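PDB 3GFF: IroE-like serine hydrolase from Shewanella oneidensis, which probably hydrolyses ester bonds as a serine hydrolase with an alpha/beta-hydrolase fold. Local coordinates for residues A[115-126]-A[153-162]. Residues are numbered along the deposited sequence; the frame is centred on the assembly and turned at random.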
ATOM      1  N   GLY A 115       4.204 -11.294  27.882  1.00 22.70           N
ATOM      2  CA  GLY A 115       5.281 -10.746  28.739  1.00 23.19           C
ATOM      3  C   GLY A 115       6.627 -11.311  28.391  1.00 23.62           C
ATOM      4  O   GLY A 115       7.605 -10.581  28.178  1.00 24.81           O
ATOM      5  N   ARG A 116       6.655 -12.632  28.307  1.00 23.91           N
ATOM      6  CA  ARG A 116       7.855 -13.372  27.969  1.00 24.05           C
ATOM      7  C   ARG A 116       8.309 -13.181  26.535  1.00 21.51           C
ATOM      8  O   ARG A 116       9.505 -13.163  26.290  1.00 21.33           O
ATOM      9  CB  ARG A 116       7.672 -14.850  28.328  1.00 25.31           C
ATOM     10  CG  ARG A 116       7.593 -15.009  29.867  1.00 28.10           C
ATOM     11  CD  ARG A 116       6.600 -16.056  30.375  1.00 30.17           C
ATOM     12  NE  ARG A 116       6.971 -17.463  30.624  1.00 31.74           N
ATOM     13  CZ  ARG A 116       8.137 -18.087  30.412  1.00 32.41           C
ATOM     14  NH1 ARG A 116       9.222 -17.507  29.878  1.00 32.70           N
ATOM     15  NH2 ARG A 116       8.198 -19.374  30.747  1.00 31.14           N
ATOM     16  N   PHE A 117       7.375 -13.085  25.603  1.00 20.75           N
ATOM     17  CA  PHE A 117       7.707 -12.802  24.217  1.00 20.38           C
ATOM     18  C   PHE A 117       8.335 -11.388  24.092  1.00 21.12           C
ATOM     19  O   PHE A 117       9.303 -11.195  23.323  1.00 18.53           O
ATOM     20  CB  PHE A 117       6.482 -13.020  23.324  1.00 22.09           C
ATOM     21  CG  PHE A 117       6.642 -12.536  21.913  1.00 22.31           C
ATOM     22  CD1 PHE A 117       7.367 -13.256  20.995  1.00 23.92           C
ATOM     23  CD2 PHE A 117       6.027 -11.360  21.494  1.00 23.30           C
ATOM     24  CE1 PHE A 117       7.478 -12.815  19.681  1.00 23.20           C
ATOM     25  CE2 PHE A 117       6.153 -10.911  20.198  1.00 22.48           C
ATOM     26  CZ  PHE A 117       6.881 -11.624  19.296  1.00 22.81           C
ATOM     27  N   LEU A 118       7.796 -10.402  24.825  1.00 21.64           N
ATOM     28  CA  LEU A 118       8.403  -9.074  24.858  1.00 22.09           C
ATOM     29  C   LEU A 118       9.810  -9.168  25.482  1.00 22.89           C
ATOM     30  O   LEU A 118      10.754  -8.501  25.041  1.00 23.21           O
ATOM     31  CB  LEU A 118       7.529  -8.068  25.622  1.00 22.89           C
ATOM     32  CG  LEU A 118       6.348  -7.528  24.809  1.00 24.21           C
ATOM     33  CD1 LEU A 118       5.242  -6.948  25.722  1.00 23.20           C
ATOM     34  CD2 LEU A 118       6.887  -6.501  23.747  1.00 22.39           C
ATOM     35  N   ASP A 119       9.951  -9.984  26.522  1.00 24.21           N
ATOM     36  CA  ASP A 119      11.270 -10.190  27.141  1.00 23.65           C
ATOM     37  C   ASP A 119      12.229 -10.774  26.115  1.00 24.64           C
ATOM     38  O   ASP A 119      13.412 -10.399  26.054  1.00 27.82           O
ATOM     39  CB  ASP A 119      11.170 -11.116  28.333  1.00 24.32           C
ATOM     40  CG  ASP A 119      10.482 -10.470  29.525  1.00 24.10           C
ATOM     41  OD1 ASP A 119      10.331  -9.233  29.593  1.00 22.59           O
ATOM     42  OD2 ASP A 119      10.073 -11.220  30.391  1.00 24.69           O
ATOM     43  N   PHE A 120      11.732 -11.710  25.312  1.00 24.74           N
ATOM     44  CA  PHE A 120      12.506 -12.282  24.192  1.00 22.56           C
ATOM     45  C   PHE A 120      13.046 -11.196  23.250  1.00 21.28           C
ATOM     46  O   PHE A 120      14.197 -11.236  22.830  1.00 20.29           O
ATOM     47  CB  PHE A 120      11.690 -13.328  23.420  1.00 21.81           C
ATOM     48  CG  PHE A 120      12.058 -13.421  21.930  1.00 21.41           C
ATOM     49  CD1 PHE A 120      13.267 -13.976  21.516  1.00 21.43           C
ATOM     50  CD2 PHE A 120      11.169 -12.952  20.943  1.00 21.96           C
ATOM     51  CE1 PHE A 120      13.605 -14.062  20.145  1.00 21.30           C
ATOM     52  CE2 PHE A 120      11.521 -13.001  19.553  1.00 20.89           C
ATOM     53  CZ  PHE A 120      12.745 -13.559  19.179  1.00 21.63           C
ATOM     54  N   ILE A 121      12.208 -10.222  22.937  1.00 23.23           N
ATOM     55  CA  ILE A 121      12.597  -9.121  22.061  1.00 23.75           C
ATOM     56  C   ILE A 121      13.678  -8.263  22.732  1.00 23.17           C
ATOM     57  O   ILE A 121      14.719  -8.007  22.140  1.00 23.27           O
ATOM     58  CB  ILE A 121      11.377  -8.261  21.631  1.00 24.52           C
ATOM     59  CG1 ILE A 121      10.428  -9.085  20.749  1.00 24.61           C
ATOM     60  CG2 ILE A 121      11.843  -6.937  20.911  1.00 23.50           C
ATOM     61  CD1 ILE A 121       9.112  -8.394  20.431  1.00 24.47           C
ATOM     62  N   GLU A 122      13.455  -7.868  23.980  1.00 22.31           N
ATOM     63  CA  GLU A 122      14.398  -6.987  24.663  1.00 22.28           C
ATOM     64  C   GLU A 122      15.669  -7.614  25.131  1.00 22.74           C
ATOM     65  O   GLU A 122      16.710  -6.949  25.133  1.00 23.15           O
ATOM     66  CB  GLU A 122      13.727  -6.293  25.860  1.00 21.24           C
ATOM     67  CG  GLU A 122      12.629  -5.344  25.423  1.00 20.71           C
ATOM     68  CD  GLU A 122      12.171  -4.410  26.502  1.00 21.05           C
ATOM     69  OE1 GLU A 122      11.391  -4.804  27.387  1.00 20.52           O
ATOM     70  OE2 GLU A 122      12.546  -3.238  26.427  1.00 21.98           O
ATOM     71  N   LYS A 123      15.581  -8.871  25.566  1.00 22.26           N
ATOM     72  CA  LYS A 123      16.714  -9.531  26.168  1.00 22.99           C
ATOM     73  C   LYS A 123      17.532 -10.332  25.158  1.00 21.56           C
ATOM     74  O   LYS A 123      18.717 -10.491  25.353  1.00 18.28           O
ATOM     75  CB  LYS A 123      16.270 -10.398  27.355  1.00 23.71           C
ATOM     76  CG  LYS A 123      15.567  -9.614  28.465  1.00 23.80           C
ATOM     77  CD  LYS A 123      16.516  -8.698  29.227  1.00 24.35           C
ATOM     78  CE  LYS A 123      15.840  -8.114  30.518  1.00 24.67           C
ATOM     79  NZ  LYS A 123      16.763  -7.228  31.323  1.00 22.41           N
ATOM     80  N   GLU A 124      16.907 -10.777  24.068  1.00 21.65           N
ATOM     81  CA  GLU A 124      17.603 -11.575  23.065  1.00 21.39           C
ATOM     82  C   GLU A 124      17.585 -10.992  21.659  1.00 22.32           C
ATOM     83  O   GLU A 124      18.646 -10.654  21.113  1.00 23.96           O
ATOM     84  CB  GLU A 124      17.028 -12.975  23.064  1.00 21.93           C
ATOM     85  CG  GLU A 124      17.133 -13.678  24.404  1.00 20.06           C
ATOM     86  CD  GLU A 124      16.412 -15.007  24.468  1.00 20.79           C
ATOM     87  OE1 GLU A 124      15.355 -15.175  23.833  1.00 23.57           O
ATOM     88  OE2 GLU A 124      16.871 -15.892  25.189  1.00 20.44           O
ATOM     89  N   LEU A 125      16.409 -10.823  21.066  1.00 22.49           N
ATOM     90  CA  LEU A 125      16.359 -10.343  19.684  1.00 23.20           C
ATOM     91  C   LEU A 125      16.970  -8.923  19.452  1.00 22.86           C
ATOM     92  O   LEU A 125      17.902  -8.784  18.651  1.00 22.09           O
ATOM     93  CB  LEU A 125      14.944 -10.454  19.110  1.00 22.91           C
ATOM     94  CG  LEU A 125      14.787 -10.139  17.601  1.00 23.88           C
ATOM     95  CD1 LEU A 125      15.552 -11.098  16.705  1.00 22.07           C
ATOM     96  CD2 LEU A 125      13.305 -10.101  17.193  1.00 22.60           C
ATOM     97  N   ALA A 126      16.483  -7.891  20.132  1.00 21.45           N
ATOM     98  CA  ALA A 126      17.021  -6.553  19.863  1.00 23.07           C
ATOM     99  C   ALA A 126      18.562  -6.440  20.098  1.00 23.86           C
ATOM    100  O   ALA A 126      19.305  -5.931  19.252  1.00 24.80           O
ATOM    101  CB  ALA A 126      16.209  -5.442  20.596  1.00 22.21           C
ATOM    102  N   GLU A 153       0.515  -4.067  25.421  1.00 22.79           N
ATOM    103  CA  GLU A 153       1.196  -4.576  26.616  1.00 23.26           C
ATOM    104  C   GLU A 153       2.611  -3.956  26.790  1.00 23.58           C
ATOM    105  O   GLU A 153       3.029  -3.610  27.885  1.00 24.96           O
ATOM    106  CB  GLU A 153       1.216  -6.102  26.559  1.00 23.50           C
ATOM    107  CG  GLU A 153       1.689  -6.794  27.814  1.00 23.07           C
ATOM    108  CD  GLU A 153       0.790  -6.557  29.020  1.00 23.48           C
ATOM    109  OE1 GLU A 153      -0.266  -5.870  28.911  1.00 23.93           O
ATOM    110  OE2 GLU A 153       1.157  -7.050  30.080  1.00 22.41           O
ATOM    111  N   ALA A 154       3.322  -3.767  25.690  1.00 24.67           N
ATOM    112  CA  ALA A 154       4.623  -3.108  25.702  1.00 23.90           C
ATOM    113  C   ALA A 154       4.423  -1.707  26.292  1.00 23.98           C
ATOM    114  O   ALA A 154       5.135  -1.322  27.216  1.00 23.43           O
ATOM    115  CB  ALA A 154       5.216  -3.042  24.272  1.00 22.65           C
ATOM    116  N   LEU A 155       3.425  -0.975  25.784  1.00 24.45           N
ATOM    117  CA  LEU A 155       3.086   0.336  26.323  1.00 24.84           C
ATOM    118  C   LEU A 155       2.642   0.160  27.770  1.00 24.98           C
ATOM    119  O   LEU A 155       3.224   0.754  28.669  1.00 26.07           O
ATOM    120  CB  LEU A 155       2.019   1.053  25.457  1.00 25.21           C
ATOM    121  CG  LEU A 155       1.639   2.539  25.703  1.00 25.84           C
ATOM    122  CD1 LEU A 155       2.745   3.516  25.324  1.00 25.39           C
ATOM    123  CD2 LEU A 155       0.327   2.925  24.913  1.00 25.84           C
ATOM    124  N   ARG A 156       1.690  -0.736  28.016  1.00 25.40           N
ATOM    125  CA  ARG A 156       1.170  -0.929  29.370  1.00 25.03           C
ATOM    126  C   ARG A 156       2.239  -1.196  30.435  1.00 25.80           C
ATOM    127  O   ARG A 156       2.126  -0.697  31.575  1.00 27.35           O
ATOM    128  CB  ARG A 156       0.124  -2.065  29.439  1.00 24.61           C
ATOM    129  CG  ARG A 156      -0.722  -1.997  30.728  1.00 24.73           C
ATOM    130  CD  ARG A 156      -1.587  -3.253  30.947  1.00 24.91           C
ATOM    131  NE  ARG A 156      -0.753  -4.373  31.357  1.00 25.44           N
ATOM    132  CZ  ARG A 156      -0.402  -4.658  32.611  1.00 25.74           C
ATOM    133  NH1 ARG A 156      -0.843  -3.938  33.635  1.00 26.54           N
ATOM    134  NH2 ARG A 156       0.376  -5.707  32.850  1.00 25.71           N
ATOM    135  N   THR A 157       3.258  -1.978  30.078  1.00 24.94           N
ATOM    136  CA  THR A 157       4.315  -2.364  31.022  1.00 23.79           C
ATOM    137  C   THR A 157       5.639  -1.568  30.900  1.00 23.80           C
ATOM    138  O   THR A 157       6.697  -2.017  31.343  1.00 23.62           O
ATOM    139  CB  THR A 157       4.565  -3.874  30.893  1.00 23.96           C
ATOM    140  OG1 THR A 157       5.001  -4.179  29.562  1.00 22.75           O
ATOM    141  CG2 THR A 157       3.275  -4.616  31.159  1.00 23.84           C
ATOM    142  N   ASP A 158       5.553  -0.391  30.287  1.00 25.05           N
ATOM    143  CA  ASP A 158       6.649   0.571  30.156  1.00 25.03           C
ATOM    144  C   ASP A 158       7.958   0.026  29.581  1.00 25.02           C
ATOM    145  O   ASP A 158       9.021   0.449  29.987  1.00 23.51           O
ATOM    146  CB  ASP A 158       6.853   1.242  31.510  1.00 25.76           C
ATOM    147  CG  ASP A 158       5.552   1.845  32.039  1.00 25.85           C
ATOM    148  OD1 ASP A 158       4.577   1.831  31.276  1.00 26.52           O
ATOM    149  OD2 ASP A 158       5.499   2.320  33.187  1.00 25.76           O
ATOM    150  N   ARG A 159       7.866  -0.861  28.589  1.00 24.12           N
ATOM    151  CA  ARG A 159       9.077  -1.466  28.025  1.00 24.42           C
ATOM    152  C   ARG A 159       9.906  -0.346  27.431  1.00 23.77           C
ATOM    153  O   ARG A 159       9.393   0.416  26.614  1.00 23.24           O
ATOM    154  CB  ARG A 159       8.768  -2.522  26.947  1.00 24.04           C
ATOM    155  CG  ARG A 159       7.865  -3.640  27.417  1.00 24.59           C
ATOM    156  CD  ARG A 159       8.303  -4.184  28.785  1.00 24.11           C
ATOM    157  NE  ARG A 159       7.679  -5.471  29.072  1.00 24.28           N
ATOM    158  CZ  ARG A 159       8.231  -6.667  28.819  1.00 25.06           C
ATOM    159  NH1 ARG A 159       9.425  -6.775  28.259  1.00 24.31           N
ATOM    160  NH2 ARG A 159       7.581  -7.775  29.152  1.00 24.04           N
ATOM    161  N   PRO A 160      11.175  -0.223  27.870  1.00 23.73           N
ATOM    162  CA  PRO A 160      12.053   0.875  27.431  1.00 23.05           C
ATOM    163  C   PRO A 160      12.597   0.861  25.997  1.00 22.47           C
ATOM    164  O   PRO A 160      12.991   1.905  25.504  1.00 22.31           O
ATOM    165  CB  PRO A 160      13.177   0.855  28.490  1.00 23.69           C
ATOM    166  CG  PRO A 160      13.214  -0.523  28.981  1.00 23.40           C
ATOM    167  CD  PRO A 160      11.820  -1.065  28.903  1.00 24.01           C
ATOM    168  N   LEU A 161      12.596  -0.299  25.342  1.00 23.25           N
ATOM    169  CA  LEU A 161      13.115  -0.467  23.996  1.00 23.60           C
ATOM    170  C   LEU A 161      12.402   0.377  22.919  1.00 24.82           C
ATOM    171  O   LEU A 161      13.063   0.947  22.030  1.00 22.09           O
ATOM    172  CB  LEU A 161      12.974  -1.938  23.570  1.00 22.90           C
ATOM    173  CG  LEU A 161      13.425  -2.334  22.158  1.00 22.29           C
ATOM    174  CD1 LEU A 161      14.952  -2.090  21.990  1.00 23.10           C
ATOM    175  CD2 LEU A 161      13.086  -3.790  21.792  1.00 22.00           C
ATOM    176  N   PHE A 162      11.065   0.412  22.985  1.00 23.63           N
ATOM    177  CA  PHE A 162      10.266   1.034  21.933  1.00 24.84           C
ATOM    178  C   PHE A 162       9.789   2.446  22.296  1.00 23.95           C
ATOM    179  O   PHE A 162       9.351   2.659  23.400  1.00 23.63           O
ATOM    180  CB  PHE A 162       9.001   0.202  21.618  1.00 25.36           C
ATOM    181  CG  PHE A 162       9.258  -1.210  21.197  1.00 25.69           C
ATOM    182  CD1 PHE A 162       9.763  -1.494  19.949  1.00 26.08           C
ATOM    183  CD2 PHE A 162       8.939  -2.274  22.034  1.00 27.12           C
ATOM    184  CE1 PHE A 162       9.977  -2.825  19.537  1.00 26.71           C
ATOM    185  CE2 PHE A 162       9.156  -3.608  21.627  1.00 26.20           C
ATOM    186  CZ  PHE A 162       9.674  -3.867  20.381  1.00 26.33           C
TER
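Glu153 and Ala154, in the last turn of helix 146-156, receive the two methyls of Leu118: CD1 lies against Glu153 CG, and CD2 is 3.9 Å from Ala154 CB. Thr157 OG1 accepts a hydrogen bond from Arg159 NE and so steadies the guanidinium, one face of which rests on Leu118 CB. A Schellman motif with Asp158 at positive phi ends this helix and turns the chain back toward helix 114-132. Arg159 NH1 bonds to the anti lone pair of Glu122 OE1 (2.9 Å, 161°), in the guanidinium plane, while NH2 reaches Gly115 O at 3.0 Å; Asp119 OD1 joins the salt-bridge network through weak, bent bonds to both nitrogens. A methionine in place of Arg159 would probably leave Asp119 and Glu122 without their shared cationic partner and Gly115 O without its side-chain donor. Glu122, extended beyond CG (chi2 -166°), sends OE2 past Pro160 CD to Leu161 N (3.1 Å). Leu161 CD2 packs tightly on Ile121 CG2 (3.5 Å) and also touches Ala126 CB, and the Phe162 ring meets Leu118 CD2 at its edge. The contact ties helix 114-132, whose Ile121 also packs on strand 77-81, to the connection between helix 146-156 and strand 164-168 of the central sheet.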